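Local coordinates for protein betaine aldehyde dehydrogenase (Staphylococcus aureus subsp. aureus COL, PDB 4QTO) that probably catalyses the NAD-dependent oxidation of betaine aldehyde to glycine betaine, at residues A[78-83]-A[249-254]; A[188-193]-A[489-494]; A[243-248]-A[266-271]. One frame throughout, in Å; residues are numbered along the deposited sequence.

Interaction 1: residues A[78-83]-A[249-254]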
ATOM      1  N   ALA A  78     -18.067 -24.681  18.087  1.00 12.15           N
ATOM      2  CA  ALA A  78     -19.106 -24.135  17.194  1.00 12.33           C
ATOM      3  C   ALA A  78     -18.534 -23.097  16.253  1.00 12.04           C
ATOM      4  O   ALA A  78     -18.889 -23.058  15.073  1.00 11.86           O
ATOM      5  CB  ALA A  78     -20.242 -23.539  17.992  1.00 12.91           C
ATOM      6  N   ALA A  79     -17.638 -22.257  16.774  1.00 11.34           N
ATOM      7  CA  ALA A  79     -16.950 -21.252  15.953  1.00 10.92           C
ATOM      8  C   ALA A  79     -16.150 -21.946  14.851  1.00 10.77           C
ATOM      9  O   ALA A  79     -16.118 -21.517  13.684  1.00 11.29           O
ATOM     10  CB  ALA A  79     -16.069 -20.391  16.838  1.00 11.04           C
ATOM     11  N   ARG A  80     -15.439 -23.024  15.219  1.00 10.79           N
ATOM     12  CA  ARG A  80     -14.681 -23.782  14.253  1.00 12.23           C
ATOM     13  C   ARG A  80     -15.585 -24.384  13.190  1.00 11.91           C
ATOM     14  O   ARG A  80     -15.286 -24.312  11.992  1.00 12.47           O
ATOM     15  CB  ARG A  80     -13.836 -24.879  14.952  1.00 12.59           C
ATOM     16  CG  ARG A  80     -13.179 -25.902  14.020  1.00 13.54           C
ATOM     17  CD  ARG A  80     -12.258 -25.288  12.976  1.00 14.75           C
ATOM     18  NE  ARG A  80     -11.146 -24.595  13.626  1.00 15.29           N
ATOM     19  CZ  ARG A  80     -10.394 -23.664  13.050  1.00 14.13           C
ATOM     20  NH1 ARG A  80     -10.602 -23.291  11.802  1.00 14.37           N
ATOM     21  NH2 ARG A  80      -9.424 -23.100  13.745  1.00 13.60           N
ATOM     22  N   ARG A  81     -16.668 -25.030  13.611  1.00 12.74           N
ATOM     23  CA  ARG A  81     -17.600 -25.630  12.653  1.00 13.59           C
ATOM     24  C   ARG A  81     -18.136 -24.580  11.664  1.00 13.45           C
ATOM     25  O   ARG A  81     -18.170 -24.807  10.441  1.00 13.68           O
ATOM     26  CB  ARG A  81     -18.768 -26.292  13.397  1.00 15.69           C
ATOM     27  CG  ARG A  81     -19.626 -27.152  12.486  1.00 18.20           C
ATOM     28  CD  ARG A  81     -21.008 -27.407  13.070  1.00 21.69           C
ATOM     29  NE  ARG A  81     -21.786 -26.163  13.094  1.00 24.26           N
ATOM     30  CZ  ARG A  81     -22.240 -25.557  14.193  1.00 27.18           C
ATOM     31  NH1 ARG A  81     -22.080 -26.106  15.394  1.00 27.24           N
ATOM     32  NH2 ARG A  81     -22.933 -24.426  14.069  1.00 27.65           N
ATOM     33  N   ALA A  82     -18.523 -23.438  12.207  1.00 12.60           N
ATOM     34  CA  ALA A  82     -19.013 -22.333  11.412  1.00 12.47           C
ATOM     35  C   ALA A  82     -17.939 -21.841  10.425  1.00 12.39           C
ATOM     36  O   ALA A  82     -18.231 -21.600   9.240  1.00 12.97           O
ATOM     37  CB  ALA A  82     -19.499 -21.211  12.288  1.00 13.10           C
ATOM     38  N   PHE A  83     -16.705 -21.700  10.905  1.00 12.01           N
ATOM     39  CA  PHE A  83     -15.620 -21.251  10.045  1.00 11.73           C
ATOM     40  C   PHE A  83     -15.432 -22.233   8.868  1.00 12.45           C
ATOM     41  O   PHE A  83     -15.359 -21.802   7.704  1.00 13.58           O
ATOM     42  CB  PHE A  83     -14.305 -21.092  10.824  1.00 11.95           C
ATOM     43  CG  PHE A  83     -13.241 -20.461  10.004  1.00 11.38           C
ATOM     44  CD1 PHE A  83     -13.238 -19.079   9.834  1.00 11.14           C
ATOM     45  CD2 PHE A  83     -12.297 -21.210   9.356  1.00 12.23           C
ATOM     46  CE1 PHE A  83     -12.330 -18.474   9.001  1.00 11.48           C
ATOM     47  CE2 PHE A  83     -11.365 -20.586   8.532  1.00 12.10           C
ATOM     48  CZ  PHE A  83     -11.384 -19.236   8.363  1.00 11.19           C
ATOM     49  N   GLU A 249      -8.171 -25.422  18.774  1.00 12.15           N
ATOM     50  CA  GLU A 249      -8.944 -24.925  17.611  1.00 11.70           C
ATOM     51  C   GLU A 249      -8.951 -23.410  17.475  1.00 11.89           C
ATOM     52  O   GLU A 249      -9.590 -22.881  16.552  1.00 13.18           O
ATOM     53  CB  GLU A 249     -10.385 -25.435  17.634  1.00 13.18           C
ATOM     54  CG  GLU A 249     -10.476 -26.937  17.486  1.00 14.93           C
ATOM     55  CD  GLU A 249      -9.883 -27.460  16.188  1.00 17.12           C
ATOM     56  OE1 GLU A 249      -9.814 -26.735  15.169  1.00 15.24           O
ATOM     57  OE2 GLU A 249      -9.514 -28.654  16.180  1.00 23.33           O
ATOM     58  N   VAL A 250      -8.241 -22.705  18.337  1.00 10.79           N
ATOM     59  CA  VAL A 250      -8.160 -21.245  18.272  1.00 10.73           C
ATOM     60  C   VAL A 250      -6.934 -20.820  17.450  1.00 10.31           C
ATOM     61  O   VAL A 250      -5.851 -21.373  17.643  1.00 10.67           O
ATOM     62  CB  VAL A 250      -8.077 -20.643  19.678  1.00 11.04           C
ATOM     63  CG1 VAL A 250      -7.896 -19.129  19.634  1.00 10.44           C
ATOM     64  CG2 VAL A 250      -9.332 -20.982  20.468  1.00 12.23           C
ATOM     65  N   ASP A 251      -7.116 -19.848  16.544  1.00  9.81           N
ATOM     66  CA  ASP A 251      -6.029 -19.319  15.702  1.00  9.62           C
ATOM     67  C   ASP A 251      -5.434 -17.991  16.207  1.00  8.93           C
ATOM     68  O   ASP A 251      -4.300 -17.667  15.886  1.00  9.18           O
ATOM     69  CB  ASP A 251      -6.522 -19.167  14.270  1.00  9.52           C
ATOM     70  CG  ASP A 251      -6.916 -20.500  13.659  1.00 11.10           C
ATOM     71  OD1 ASP A 251      -6.047 -21.413  13.530  1.00 12.46           O
ATOM     72  OD2 ASP A 251      -8.136 -20.672  13.372  1.00 11.45           O
ATOM     73  N   LEU A 252      -6.217 -17.229  16.984  1.00  9.05           N
ATOM     74  CA  LEU A 252      -5.759 -15.965  17.565  1.00  8.77           C
ATOM     75  C   LEU A 252      -6.466 -15.762  18.892  1.00  9.18           C
ATOM     76  O   LEU A 252      -7.690 -15.916  18.975  1.00  8.51           O
ATOM     77  CB  LEU A 252      -6.114 -14.775  16.656  1.00  9.55           C
ATOM     78  CG  LEU A 252      -5.913 -13.357  17.223  1.00  9.94           C
ATOM     79  CD1 LEU A 252      -4.452 -13.026  17.393  1.00 10.51           C
ATOM     80  CD2 LEU A 252      -6.605 -12.328  16.347  1.00 10.99           C
ATOM     81  N   VAL A 253      -5.685 -15.409  19.906  1.00  8.89           N
ATOM     82  CA  VAL A 253      -6.213 -15.014  21.217  1.00 10.12           C
ATOM     83  C   VAL A 253      -5.942 -13.508  21.323  1.00 10.46           C
ATOM     84  O   VAL A 253      -4.787 -13.066  21.222  1.00  9.98           O
ATOM     85  CB  VAL A 253      -5.489 -15.725  22.369  1.00 11.71           C
ATOM     86  CG1 VAL A 253      -6.061 -15.236  23.710  1.00 14.05           C
ATOM     87  CG2 VAL A 253      -5.606 -17.209  22.210  1.00 14.07           C
ATOM     88  N   SER A 254      -6.993 -12.712  21.490  1.00 10.89           N
ATOM     89  CA  SER A 254      -6.898 -11.256  21.611  1.00 10.33           C
ATOM     90  C   SER A 254      -7.371 -10.865  23.024  1.00 11.95           C
ATOM     91  O   SER A 254      -8.552 -11.008  23.313  1.00 13.81           O
ATOM     92  CB  SER A 254      -7.720 -10.538  20.552  1.00 12.19           C
ATOM     93  OG  SER A 254      -7.586  -9.129  20.701  1.00 12.73           O
TER
HETATM   94  O   HOH W   1      -8.625 -22.012  10.273  1.00 22.40           O
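D251 OD2 is gripped from two sources: R80 NH2 donates to it at 2.8 Å, and the backbone N of V173 makes a second-shell bond that helps to position the carboxylate for the arginine. R80 NH2 has a further acceptor, the backbone oxygen of E249, with E249 O also 2.8 Å from NH2. The case illustrates how one arginine can divide the nitrogens of its guanidinium group: NE and NH2 reach segment 249-254, while NH1 turns to a water and to E84. Both NH2 bonds leave near the rim of that group. D251 OD2 receives its N-H on the syn side, 28° out of the carboxylate plane, whereas the N-H that goes to E249 O arrives from above the carbonyl plane. The third bond is of poorer quality: R80 NE approaches E249 OE1 to 3.0 Å, but this carboxylate oxygen stands well off the guanidinium plane and the N-H points at it along a bent path of 123°. The link is therefore a salt bridge with only a weak hydrogen bond inside it. The two carboxylates stand steeply to the guanidinium plane.

With CG anti to the backbone N (chi1 170°), the R80 chain leaves the helix and then bends at chi2 and chi3, which carries its head to segment 249-254. R80 NH1 donates to the water at 2.8 Å, which returns a weak bond to D251 OD2, and it forms a salt bridge with E84 one turn farther along the helix.

This salt-bridge network lies near the surface of the chain. It joins helix 69-85 to the approach to strand 252-256 of the Rossmann-type sheet, next to strand 162-177, whose V173 touches R80, while K462 of a second subunit packs against R80.

Interaction 2: residues A[188-193]-A[489-494]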
ATOM      1  N   SER A 188     -15.917  -3.557  20.663  1.00 10.29           N
ATOM      2  CA  SER A 188     -16.044  -3.114  19.257  1.00  9.52           C
ATOM      3  C   SER A 188     -14.719  -3.200  18.512  1.00  9.74           C
ATOM      4  O   SER A 188     -14.661  -3.520  17.323  1.00  8.73           O
ATOM      5  CB  SER A 188     -16.635  -1.707  19.116  1.00  9.82           C
ATOM      6  OG  SER A 188     -15.733  -0.654  19.489  1.00  9.99           O
ATOM      7  N   TRP A 189     -13.623  -2.895  19.204  1.00  8.16           N
ATOM      8  CA  TRP A 189     -12.297  -2.938  18.577  1.00  8.74           C
ATOM      9  C   TRP A 189     -11.892  -4.332  18.098  1.00  9.05           C
ATOM     10  O   TRP A 189     -11.090  -4.471  17.175  1.00  9.44           O
ATOM     11  CB  TRP A 189     -11.235  -2.428  19.558  1.00  8.37           C
ATOM     12  CG  TRP A 189     -11.256  -0.953  19.877  1.00  9.75           C
ATOM     13  CD1 TRP A 189     -12.267  -0.067  19.675  1.00 10.02           C
ATOM     14  CD2 TRP A 189     -10.237  -0.237  20.596  1.00  9.74           C
ATOM     15  NE1 TRP A 189     -11.906   1.169  20.162  1.00 10.41           N
ATOM     16  CE2 TRP A 189     -10.652   1.084  20.710  1.00 10.51           C
ATOM     17  CE3 TRP A 189      -8.978  -0.600  21.096  1.00 12.07           C
ATOM     18  CZ2 TRP A 189      -9.885   2.049  21.357  1.00 12.21           C
ATOM     19  CZ3 TRP A 189      -8.200   0.380  21.714  1.00 13.37           C
ATOM     20  CH2 TRP A 189      -8.668   1.671  21.828  1.00 12.83           C
ATOM     21  N   LYS A 190     -12.429  -5.344  18.753  1.00  8.47           N
ATOM     22  CA  LYS A 190     -12.184  -6.727  18.431  1.00  8.44           C
ATOM     23  C   LYS A 190     -13.236  -7.317  17.484  1.00  9.40           C
ATOM     24  O   LYS A 190     -12.888  -7.969  16.483  1.00  8.87           O
ATOM     25  CB  LYS A 190     -12.084  -7.559  19.729  1.00  9.08           C
ATOM     26  CG  LYS A 190     -11.033  -7.049  20.723  1.00  9.87           C
ATOM     27  CD  LYS A 190     -10.862  -8.004  21.878  1.00 10.55           C
ATOM     28  CE  LYS A 190      -9.984  -7.478  22.996  1.00 11.73           C
ATOM     29  NZ  LYS A 190      -8.609  -7.180  22.570  1.00 12.67           N
ATOM     30  N   ILE A 191     -14.522  -7.063  17.757  1.00  8.25           N
ATOM     31  CA  ILE A 191     -15.584  -7.638  16.955  1.00  8.53           C
ATOM     32  C   ILE A 191     -15.562  -7.103  15.544  1.00  8.31           C
ATOM     33  O   ILE A 191     -15.712  -7.870  14.569  1.00  8.56           O
ATOM     34  CB  ILE A 191     -16.963  -7.318  17.562  1.00  9.02           C
ATOM     35  CG1 ILE A 191     -17.143  -8.081  18.882  1.00 11.09           C
ATOM     36  CG2 ILE A 191     -18.079  -7.701  16.631  1.00  9.26           C
ATOM     37  CD1 ILE A 191     -18.276  -7.526  19.707  1.00 11.60           C
ATOM     38  N   ALA A 192     -15.386  -5.791  15.397  1.00  7.44           N
ATOM     39  CA  ALA A 192     -15.527  -5.186  14.072  1.00  8.30           C
ATOM     40  C   ALA A 192     -14.582  -5.779  13.034  1.00  7.99           C
ATOM     41  O   ALA A 192     -15.029  -6.186  11.942  1.00  8.36           O
ATOM     42  CB  ALA A 192     -15.423  -3.682  14.144  1.00  8.23           C
ATOM     43  N   PRO A 193     -13.264  -5.855  13.317  1.00  8.14           N
ATOM     44  CA  PRO A 193     -12.395  -6.464  12.303  1.00  8.31           C
ATOM     45  C   PRO A 193     -12.594  -7.952  12.152  1.00  8.83           C
ATOM     46  O   PRO A 193     -12.440  -8.478  11.062  1.00  7.72           O
ATOM     47  CB  PRO A 193     -10.982  -6.133  12.806  1.00  9.09           C
ATOM     48  CG  PRO A 193     -11.148  -5.938  14.290  1.00  8.82           C
ATOM     49  CD  PRO A 193     -12.476  -5.236  14.400  1.00  8.86           C
ATOM     50  N   GLY A 489       1.161  -6.401  19.205  1.00  7.96           N
ATOM     51  CA  GLY A 489       0.219  -6.127  18.131  1.00  8.53           C
ATOM     52  C   GLY A 489      -0.477  -4.777  18.235  1.00  8.31           C
ATOM     53  O   GLY A 489      -0.151  -3.928  19.059  1.00  8.51           O
ATOM     54  N   ARG A 490      -1.456  -4.601  17.340  1.00  9.16           N
ATOM     55  CA  ARG A 490      -2.189  -3.369  17.308  1.00  8.59           C
ATOM     56  C   ARG A 490      -3.688  -3.636  17.110  1.00  9.27           C
ATOM     57  O   ARG A 490      -4.082  -4.628  16.504  1.00 11.98           O
ATOM     58  CB  ARG A 490      -1.741  -2.464  16.133  1.00  8.90           C
ATOM     59  CG  ARG A 490      -0.360  -1.857  16.254  1.00  8.84           C
ATOM     60  CD  ARG A 490      -0.295  -0.837  17.353  1.00  9.10           C
ATOM     61  NE  ARG A 490       0.989  -0.173  17.512  1.00  9.10           N
ATOM     62  CZ  ARG A 490       2.015  -0.692  18.205  1.00  9.68           C
ATOM     63  NH1 ARG A 490       1.911  -1.897  18.778  1.00  9.49           N
ATOM     64  NH2 ARG A 490       3.129  -0.016  18.343  1.00  9.33           N
ATOM     65  N   GLU A 491      -4.484  -2.725  17.636  1.00  8.33           N
ATOM     66  CA  GLU A 491      -5.910  -2.662  17.374  1.00  8.65           C
ATOM     67  C   GLU A 491      -6.191  -1.359  16.652  1.00  8.23           C
ATOM     68  O   GLU A 491      -5.414  -0.388  16.761  1.00  9.32           O
ATOM     69  CB  GLU A 491      -6.721  -2.802  18.631  1.00 10.17           C
ATOM     70  CG  GLU A 491      -6.604  -4.233  19.159  1.00 12.06           C
ATOM     71  CD  GLU A 491      -7.559  -4.562  20.300  1.00 14.91           C
ATOM     72  OE1 GLU A 491      -7.843  -3.707  21.127  1.00 17.95           O
ATOM     73  OE2 GLU A 491      -8.002  -5.705  20.359  1.00 17.13           O
ATOM     74  N   LEU A 492      -7.297  -1.329  15.934  1.00  8.95           N
ATOM     75  CA  LEU A 492      -7.709  -0.184  15.084  1.00  8.65           C
ATOM     76  C   LEU A 492      -6.796  -0.013  13.842  1.00  8.64           C
ATOM     77  O   LEU A 492      -5.696  -0.560  13.739  1.00  8.50           O
ATOM     78  CB  LEU A 492      -7.806   1.149  15.855  1.00  9.54           C
ATOM     79  CG  LEU A 492      -8.678   1.086  17.113  1.00  9.94           C
ATOM     80  CD1 LEU A 492      -8.698   2.452  17.774  1.00 11.36           C
ATOM     81  CD2 LEU A 492     -10.081   0.571  16.812  1.00 11.90           C
ATOM     82  N   GLY A 493      -7.324   0.743  12.884  1.00  9.42           N
ATOM     83  CA  GLY A 493      -6.629   0.988  11.628  1.00  9.42           C
ATOM     84  C   GLY A 493      -6.442  -0.244  10.776  1.00  9.73           C
ATOM     85  O   GLY A 493      -6.976  -1.324  11.045  1.00  9.32           O
ATOM     86  N   LYS A 494      -5.686  -0.071   9.687  1.00 11.54           N
ATOM     87  CA  LYS A 494      -5.424  -1.184   8.806  1.00 11.83           C
ATOM     88  C   LYS A 494      -4.615  -2.264   9.493  1.00 10.92           C
ATOM     89  O   LYS A 494      -4.864  -3.455   9.281  1.00 12.84           O
ATOM     90  CB  LYS A 494      -4.745  -0.677   7.525  1.00 14.41           C
ATOM     91  CG  LYS A 494      -5.671   0.217   6.697  1.00 17.97           C
ATOM     92  CD  LYS A 494      -5.026   0.693   5.419  1.00 23.83           C
ATOM     93  CE  LYS A 494      -5.978   1.635   4.679  1.00 27.76           C
ATOM     94  NZ  LYS A 494      -5.446   2.044   3.334  1.00 39.88           N
TER
HETATM   95  O   HOH W   2      -8.749  -3.704  15.900  1.00  9.70           O
HETATM   96  O   HOH W   3      -9.587  -4.082  23.022  1.00 25.10           O
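K190 NZ and E491 OE2 form a buried salt bridge of 2.7 Å, an example of paired charges satisfying one another inside a protein. The ammonium meets OE2 on the syn side, 25° out of the carboxylate plane, and also makes hydrogen bonds to the hydroxyls S254 OG and T256 OG1. The lysine chain runs straight until chi4, where a turn to -61° brings NZ round to the carboxylate. The other carboxylate oxygen, E491 OE1, lies 2.6 Å from a water, with the sharing of that water's protons unsettled, and sits against the edge of the W189 ring, 3.3 Å from CE3, with ring and carboxylate planes 76° apart. Backbone groups are served by a second water, which donates to W189 O and accepts from L492 N, at 2.8 Å from L492 N.

Apolar packing fills in beside these bonds. L492 CD2 stands almost directly over the five-membered ring of W189, 3.6 Å from its centroid, in a CH-pi contact, while CD1 covers the six-membered part.

Helix 183-197, which follows strand 162-177 of the Rossmann-type sheet, thus packs against segment 489-494, which leads into helix 493-498, with strand 252-256 against E491 and helix 126-146 on S188 and A192.

Interaction 3: residues A[243-248]-A[266-271]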
ATOM      1  N   VAL A 243      -9.294 -22.252  28.853  1.00 14.89           N
ATOM      2  CA  VAL A 243      -9.810 -22.851  27.621  1.00 15.58           C
ATOM      3  C   VAL A 243      -9.773 -21.860  26.465  1.00 14.72           C
ATOM      4  O   VAL A 243      -9.381 -22.205  25.352  1.00 13.63           O
ATOM      5  CB  VAL A 243     -11.271 -23.378  27.823  1.00 18.79           C
ATOM      6  CG1 VAL A 243     -11.946 -23.759  26.512  1.00 20.97           C
ATOM      7  CG2 VAL A 243     -11.265 -24.553  28.770  1.00 21.56           C
ATOM      8  N   MET A 244     -10.136 -20.613  26.728  0.50 12.25           N
ATOM      9  CA  MET A 244     -10.143 -19.610  25.669  0.50 11.39           C
ATOM     10  C   MET A 244      -8.767 -19.292  25.117  0.50 12.02           C
ATOM     11  O   MET A 244      -8.636 -18.980  23.932  0.50 12.37           O
ATOM     12  CB  MET A 244     -10.840 -18.343  26.131  0.50 10.19           C
ATOM     13  CG  MET A 244     -12.317 -18.605  26.381  0.50  9.34           C
ATOM     14  SD  MET A 244     -13.217 -17.104  26.820  0.50  8.19           S
ATOM     15  CE  MET A 244     -13.144 -16.257  25.215  0.50  8.48           C
ATOM     16  N   SER A 245      -7.738 -19.409  25.949  1.00 12.86           N
ATOM     17  CA  SER A 245      -6.385 -19.116  25.471  1.00 13.33           C
ATOM     18  C   SER A 245      -5.609 -20.357  25.061  1.00 15.15           C
ATOM     19  O   SER A 245      -4.632 -20.246  24.314  1.00 20.20           O
ATOM     20  CB  SER A 245      -5.586 -18.360  26.514  1.00 14.48           C
ATOM     21  OG  SER A 245      -5.553 -19.070  27.739  1.00 14.44           O
ATOM     22  N   GLY A 246      -6.018 -21.524  25.522  1.00 13.41           N
ATOM     23  CA  GLY A 246      -5.251 -22.743  25.307  1.00 14.46           C
ATOM     24  C   GLY A 246      -5.835 -23.819  24.425  1.00 14.87           C
ATOM     25  O   GLY A 246      -5.248 -24.894  24.317  1.00 17.95           O
ATOM     26  N   HIS A 247      -6.999 -23.571  23.825  1.00 13.81           N
ATOM     27  CA  HIS A 247      -7.649 -24.585  23.010  1.00 13.21           C
ATOM     28  C   HIS A 247      -6.975 -24.721  21.646  1.00 12.67           C
ATOM     29  O   HIS A 247      -6.594 -23.709  21.004  1.00 12.29           O
ATOM     30  CB  HIS A 247      -9.129 -24.261  22.833  1.00 14.04           C
ATOM     31  CG  HIS A 247      -9.949 -25.439  22.448  1.00 14.91           C
ATOM     32  ND1 HIS A 247      -9.991 -25.915  21.160  1.00 13.91           N
ATOM     33  CD2 HIS A 247     -10.702 -26.283  23.186  1.00 15.99           C
ATOM     34  CE1 HIS A 247     -10.762 -26.982  21.114  1.00 17.59           C
ATOM     35  NE2 HIS A 247     -11.217 -27.222  22.333  1.00 17.02           N
ATOM     36  N   LYS A 248      -6.846 -25.952  21.171  1.00 14.65           N
ATOM     37  CA  LYS A 248      -6.168 -26.203  19.911  1.00 14.70           C
ATOM     38  C   LYS A 248      -6.869 -25.667  18.670  1.00 14.11           C
ATOM     39  O   LYS A 248      -6.231 -25.469  17.638  1.00 14.70           O
ATOM     40  CB  LYS A 248      -5.900 -27.711  19.720  1.00 19.13           C
ATOM     41  CG  LYS A 248      -7.134 -28.537  19.478  1.00 23.19           C
ATOM     42  CD  LYS A 248      -6.736 -30.000  19.212  1.00 31.28           C
ATOM     43  CE  LYS A 248      -7.873 -30.728  18.515  1.00 43.06           C
ATOM     44  NZ  LYS A 248      -7.591 -32.170  18.245  1.00 52.70           N
ATOM     45  N   MET A 266      -0.579 -15.544  27.324  1.00 10.94           N
ATOM     46  CA  MET A 266       0.430 -15.786  26.308  1.00 10.24           C
ATOM     47  C   MET A 266       1.141 -17.130  26.512  1.00 10.53           C
ATOM     48  O   MET A 266       1.405 -17.862  25.550  1.00 10.31           O
ATOM     49  CB  MET A 266       1.426 -14.643  26.275  1.00 10.70           C
ATOM     50  CG  MET A 266       2.481 -14.791  25.216  1.00 10.18           C
ATOM     51  SD  MET A 266       3.444 -13.297  25.003  1.00 11.64           S
ATOM     52  CE  MET A 266       4.731 -13.861  23.906  1.00 11.88           C
ATOM     53  N   LYS A 267       1.439 -17.467  27.760  1.00 10.73           N
ATOM     54  CA  LYS A 267       2.074 -18.747  28.052  1.00 12.46           C
ATOM     55  C   LYS A 267       1.133 -19.905  27.679  1.00 11.95           C
ATOM     56  O   LYS A 267       1.588 -20.936  27.193  1.00 13.59           O
ATOM     57  CB  LYS A 267       2.516 -18.811  29.512  1.00 12.55           C
ATOM     58  CG  LYS A 267       3.681 -17.904  29.828  1.00 14.21           C
ATOM     59  CD  LYS A 267       3.940 -17.864  31.339  1.00 15.77           C
ATOM     60  CE  LYS A 267       5.093 -16.963  31.735  1.00 17.13           C
ATOM     61  NZ  LYS A 267       6.405 -17.584  31.403  1.00 21.44           N
ATOM     62  N   ASN A 268      -0.157 -19.729  27.898  0.50 12.72           N
ATOM     63  CA  ASN A 268      -1.148 -20.716  27.515  0.50 13.88           C
ATOM     64  C   ASN A 268      -1.266 -20.876  26.020  0.50 13.49           C
ATOM     65  O   ASN A 268      -1.329 -21.984  25.495  0.50 13.90           O
ATOM     66  CB  ASN A 268      -2.488 -20.210  28.002  0.50 17.08           C
ATOM     67  CG  ASN A 268      -2.788 -20.597  29.424  0.50 18.84           C
ATOM     68  OD1 ASN A 268      -2.087 -21.394  30.049  0.50 23.73           O
ATOM     69  ND2 ASN A 268      -3.873 -20.048  29.947  0.50 21.88           N
ATOM     70  N   ALA A 269      -1.302 -19.743  25.333  1.00 11.42           N
ATOM     71  CA  ALA A 269      -1.374 -19.708  23.875  1.00 10.69           C
ATOM     72  C   ALA A 269      -0.192 -20.451  23.251  1.00 11.04           C
ATOM     73  O   ALA A 269      -0.325 -21.042  22.166  1.00 11.05           O
ATOM     74  CB  ALA A 269      -1.425 -18.266  23.362  1.00 10.76           C
ATOM     75  N   ALA A 270       0.964 -20.418  23.891  1.00 10.56           N
ATOM     76  CA  ALA A 270       2.168 -21.062  23.378  1.00 11.36           C
ATOM     77  C   ALA A 270       1.969 -22.569  23.231  1.00 11.06           C
ATOM     78  O   ALA A 270       2.625 -23.178  22.411  1.00 12.01           O
ATOM     79  CB  ALA A 270       3.352 -20.789  24.297  1.00 12.44           C
ATOM     80  N   ASN A 271       1.082 -23.168  24.025  1.00 11.63           N
ATOM     81  CA  ASN A 271       0.879 -24.610  23.939  1.00 13.15           C
ATOM     82  C   ASN A 271       0.442 -25.074  22.541  1.00 12.75           C
ATOM     83  O   ASN A 271       0.683 -26.242  22.186  1.00 13.64           O
ATOM     84  CB  ASN A 271      -0.117 -25.056  24.986  1.00 13.10           C
ATOM     85  CG  ASN A 271       0.426 -24.911  26.393  1.00 15.67           C
ATOM     86  OD1 ASN A 271       1.596 -25.152  26.648  1.00 16.92           O
ATOM     87  ND2 ASN A 271      -0.442 -24.597  27.319  1.00 19.48           N
TER
HETATM   88  O   HOH W   4      -5.482 -18.262  30.349  1.00 32.47           O
HETATM   89  O   HOH W   5      -3.430 -25.682  26.123  1.00 24.63           O
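G246 and N268 bring the two backbones closest, their CA atoms 5.1 Å apart, where the end of helix 237-246 passes the last turns of helix 259-269. Both helices belong to the Rossmann-type domain. Helix 259-269 is the crossover of a beta-alpha-beta unit between the parallel strands 252-256 and 275-279, and helix 237-246 precedes the first of these strands. H247 is the first residue to leave helical angles, so the chain turns away just beyond the approach. G246 presents only its backbone, with CA 4.0 Å from N268 O, and its carbonyl oxygen accepts from a water at 2.7 Å.

Among the side chains, S245 and N268 supply the polar link. S245 OG lies between its backbone N and carbonyl carbon (chi1 56°), a placement that turns it to the neighbouring helix. There it accepts from N268 ND2 at 2.9 Å, S245 OG lying 18° out of the amide plane of N268. N268 is modelled in two conformers, so this bond is somewhat doubtful. The same ND2 also donates to D242 OD1, its stronger partner, while S245 OG bonds to G241 O within its own helix.

Beside this bond, A269 CA lies 3.3 Å from S245 O, in a bent CA-H...O contact with an angle of 136° at the hydrogen.

How the interactions relate
Strand 252-256 and its approach connect all three sites. Interactions 1 and 2 have centres about 17 Å apart and meet at S254 and K190. Interactions 1 and 3, with centres about 12 Å apart, touch through V250 and V253 packing on carbonyls of helix 237-246; helix, strand and helix 259-269 follow one another in sequence. Interaction 1 crosses both others, their segments alternating along the chain, whereas interaction 3 is nested within the loop closed by interaction 2; those two have centres about 21 Å apart and do not touch. Interactions 1 and 3 lie about 21 and 20 Å from the chain's centre and interaction 2 about 10 Å; all three have residues near the second subunit.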